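Local coordinates for yfhH hypothetical protein (Bacillus subtilis, PDB 1SF9) that is of unknown function but is a putative transcriptional regulator that forms a homodimer, at residues A[42-47]-A[64-69]. Sequence-based numbering, arbitrary orientation.
Sequences ALLSEK and ERKITM
Leu44 and Ile67 meet where helices 34-53 and 57-74, joined by a short turn, run back past each other as an antiparallel hairpin. The axes of segments 42-47 and 64-69 come within 9.6 Å at an angle of 158°, and the nearest CA pair, Leu44 and Ile67, is 6.6 Å apart. Both side chains leave the backbone toward the facing helix and lie alongside one another, pointing opposite ways, with Leu44 CB 3.5 Å from Ile67 CG1. With chi1 at -71°, Ile67 CG1 lies anti to its own carbonyl carbon, and the extended chi2 (162°) carries CD1 on to the backbone of Leu44, 3.9 Å from Leu44 C. The same methyl lies 3.9 Å from Ser45 OG, whose hydrogen bond goes to the carbonyl of Ile41 within its own helix. Leu44 CD1 reaches 4.0 Å from Lys66 CB. Cutting Ile67 back to an alanine would remove CG1 and CD1 and would probably leave a gap against Leu44 CB and beside Ser45 OG. Beyond the pair, Leu44 also touches Tyr29 of helix 17-30 and Leu63. No hydrogen bond crosses between the segments, so the fit of aliphatic side chains joins the two helices here.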
ATOM      1  N   ALA A  42      14.333   0.878   3.208  1.00  9.69           N
ATOM      2  CA  ALA A  42      15.337   1.865   3.616  1.00 10.28           C
ATOM      3  C   ALA A  42      15.837   2.658   2.412  1.00  9.07           C
ATOM      4  O   ALA A  42      16.010   3.879   2.493  1.00 11.07           O
ATOM      5  CB  ALA A  42      16.515   1.149   4.314  1.00  9.53           C
ATOM      6  N   LEU A  43      16.089   1.973   1.295  0.80  7.70           N
ATOM      7  CA  LEU A  43      16.569   2.641   0.096  0.80  6.81           C
ATOM      8  C   LEU A  43      15.503   3.595  -0.444  0.80  9.84           C
ATOM      9  O   LEU A  43      15.806   4.723  -0.825  0.80 10.29           O
ATOM     10  CB  LEU A  43      16.946   1.621  -0.964  0.80  9.69           C
ATOM     11  CG  LEU A  43      18.217   0.819  -0.649  0.80 10.92           C
ATOM     12  CD1 LEU A  43      18.489  -0.215  -1.735  0.80 11.68           C
ATOM     13  CD2 LEU A  43      19.399   1.781  -0.530  0.80 11.85           C
ATOM     14  N   LEU A  44      14.255   3.138  -0.475  1.00  8.17           N
ATOM     15  CA  LEU A  44      13.174   3.999  -0.949  1.00  8.87           C
ATOM     16  C   LEU A  44      13.012   5.221  -0.047  1.00  9.07           C
ATOM     17  O   LEU A  44      12.774   6.335  -0.537  1.00 10.18           O
ATOM     18  CB  LEU A  44      11.854   3.237  -1.009  1.00  7.63           C
ATOM     19  CG  LEU A  44      11.746   2.186  -2.105  1.00  6.99           C
ATOM     20  CD1 LEU A  44      10.532   1.311  -1.830  1.00  8.81           C
ATOM     21  CD2 LEU A  44      11.618   2.831  -3.475  1.00 10.96           C
ATOM     22  N   SER A  45      13.149   5.010   1.255  1.00  8.26           N
ATOM     23  CA  SER A  45      12.996   6.085   2.229  1.00 10.74           C
ATOM     24  C   SER A  45      14.082   7.121   2.082  1.00 11.68           C
ATOM     25  O   SER A  45      13.824   8.309   2.244  1.00 11.81           O
ATOM     26  CB  SER A  45      12.981   5.536   3.646  1.00 11.21           C
ATOM     27  OG  SER A  45      11.853   4.696   3.824  1.00 16.31           O
ATOM     28  N   GLU A  46      15.306   6.680   1.787  1.00 12.09           N
ATOM     29  CA  GLU A  46      16.390   7.651   1.590  1.00 10.97           C
ATOM     30  C   GLU A  46      16.111   8.480   0.327  1.00 12.81           C
ATOM     31  O   GLU A  46      16.342   9.688   0.317  1.00 14.16           O
ATOM     32  CB  GLU A  46      17.742   6.947   1.467  1.00 14.62           C
ATOM     33  CG  GLU A  46      18.907   7.925   1.429  1.00 22.95           C
ATOM     34  CD  GLU A  46      19.151   8.637   2.763  1.00 28.08           C
ATOM     35  OE1 GLU A  46      19.877   9.658   2.754  1.00 32.84           O
ATOM     36  OE2 GLU A  46      18.640   8.182   3.813  1.00 31.08           O
ATOM     37  N   LYS A  47      15.616   7.851  -0.735  1.00 10.99           N
ATOM     38  CA  LYS A  47      15.313   8.606  -1.949  1.00 11.47           C
ATOM     39  C   LYS A  47      14.158   9.576  -1.685  1.00 11.54           C
ATOM     40  O   LYS A  47      14.139  10.687  -2.230  1.00 12.98           O
ATOM     41  CB  LYS A  47      14.943   7.676  -3.107  1.00 12.21           C
ATOM     42  CG  LYS A  47      16.117   6.848  -3.597  1.00 15.53           C
ATOM     43  CD  LYS A  47      15.728   5.903  -4.737  1.00 21.44           C
ATOM     44  CE  LYS A  47      16.935   5.049  -5.162  1.00 24.54           C
ATOM     45  NZ  LYS A  47      16.527   4.074  -6.204  1.00 30.16           N
ATOM     46  N   GLU A  64       6.588   7.273  -2.089  1.00  7.34           N
ATOM     47  CA  GLU A  64       5.802   6.897  -0.911  1.00  8.06           C
ATOM     48  C   GLU A  64       4.770   5.838  -1.254  1.00  6.66           C
ATOM     49  O   GLU A  64       4.465   5.011  -0.423  1.00  7.41           O
ATOM     50  CB  GLU A  64       5.110   8.107  -0.277  1.00  9.42           C
ATOM     51  CG  GLU A  64       6.105   9.107   0.364  1.00 10.73           C
ATOM     52  CD  GLU A  64       6.895   8.524   1.516  1.00 16.65           C
ATOM     53  OE1 GLU A  64       6.446   7.526   2.115  1.00 17.96           O
ATOM     54  OE2 GLU A  64       7.976   9.082   1.835  1.00 16.76           O
ATOM     55  N   ARG A  65       4.225   5.854  -2.464  1.00  7.58           N
ATOM     56  CA  ARG A  65       3.293   4.781  -2.795  1.00  7.24           C
ATOM     57  C   ARG A  65       4.039   3.444  -2.840  1.00  8.94           C
ATOM     58  O   ARG A  65       3.471   2.419  -2.462  1.00  8.60           O
ATOM     59  CB  ARG A  65       2.579   5.047  -4.118  1.00  6.67           C
ATOM     60  CG  ARG A  65       1.507   6.130  -3.925  1.00  8.56           C
ATOM     61  CD  ARG A  65       0.604   6.334  -5.135  1.00  6.52           C
ATOM     62  NE  ARG A  65       1.277   6.866  -6.315  1.00  8.33           N
ATOM     63  CZ  ARG A  65       1.447   8.167  -6.567  1.00  8.40           C
ATOM     64  NH1 ARG A  65       2.056   8.552  -7.677  1.00 10.98           N
ATOM     65  NH2 ARG A  65       1.025   9.083  -5.701  1.00  8.20           N
ATOM     66  N   LYS A  66       5.278   3.443  -3.335  0.80  7.26           N
ATOM     67  CA  LYS A  66       6.055   2.200  -3.357  0.80  7.61           C
ATOM     68  C   LYS A  66       6.363   1.729  -1.940  0.80  7.30           C
ATOM     69  O   LYS A  66       6.328   0.531  -1.656  0.80  7.88           O
ATOM     70  CB  LYS A  66       7.365   2.375  -4.119  0.80  7.08           C
ATOM     71  CG  LYS A  66       7.153   2.589  -5.586  0.80  8.47           C
ATOM     72  CD  LYS A  66       8.453   2.612  -6.348  0.80 14.96           C
ATOM     73  CE  LYS A  66       8.187   2.735  -7.844  0.80 18.94           C
ATOM     74  NZ  LYS A  66       7.631   1.468  -8.392  0.80 23.92           N
ATOM     75  N   ILE A  67       6.673   2.668  -1.048  1.00  6.77           N
ATOM     76  CA  ILE A  67       6.969   2.323   0.347  1.00  6.35           C
ATOM     77  C   ILE A  67       5.742   1.704   1.011  1.00  7.38           C
ATOM     78  O   ILE A  67       5.830   0.680   1.690  1.00  6.56           O
ATOM     79  CB  ILE A  67       7.438   3.576   1.139  1.00  7.58           C
ATOM     80  CG1 ILE A  67       8.840   3.956   0.662  1.00  7.98           C
ATOM     81  CG2 ILE A  67       7.439   3.298   2.630  1.00 10.25           C
ATOM     82  CD1 ILE A  67       9.228   5.388   1.035  1.00  8.58           C
ATOM     83  N   THR A  68       4.584   2.324   0.798  1.00  6.94           N
ATOM     84  CA  THR A  68       3.356   1.801   1.368  1.00  7.03           C
ATOM     85  C   THR A  68       3.153   0.365   0.908  1.00  6.60           C
ATOM     86  O   THR A  68       2.734  -0.492   1.686  1.00  7.95           O
ATOM     87  CB  THR A  68       2.163   2.666   0.934  1.00  7.63           C
ATOM     88  OG1 THR A  68       2.299   3.963   1.508  1.00 10.16           O
ATOM     89  CG2 THR A  68       0.839   2.033   1.386  1.00 11.46           C
ATOM     90  N   MET A  69       3.475   0.092  -0.348  0.60  6.78           N
ATOM     91  CA  MET A  69       3.301  -1.268  -0.852  0.60  7.99           C
ATOM     92  C   MET A  69       4.308  -2.227  -0.270  0.60  9.19           C
ATOM     93  O   MET A  69       3.955  -3.333   0.145  0.60  9.74           O
ATOM     94  CB  MET A  69       3.370  -1.284  -2.373  0.60 10.79           C
ATOM     95  CG  MET A  69       2.152  -0.707  -2.993  0.60 10.46           C
ATOM     96  SD  MET A  69       0.635  -1.585  -2.491  0.60 14.18           S
ATOM     97  CE  MET A  69       1.060  -3.251  -2.844  0.60 11.81           C
TER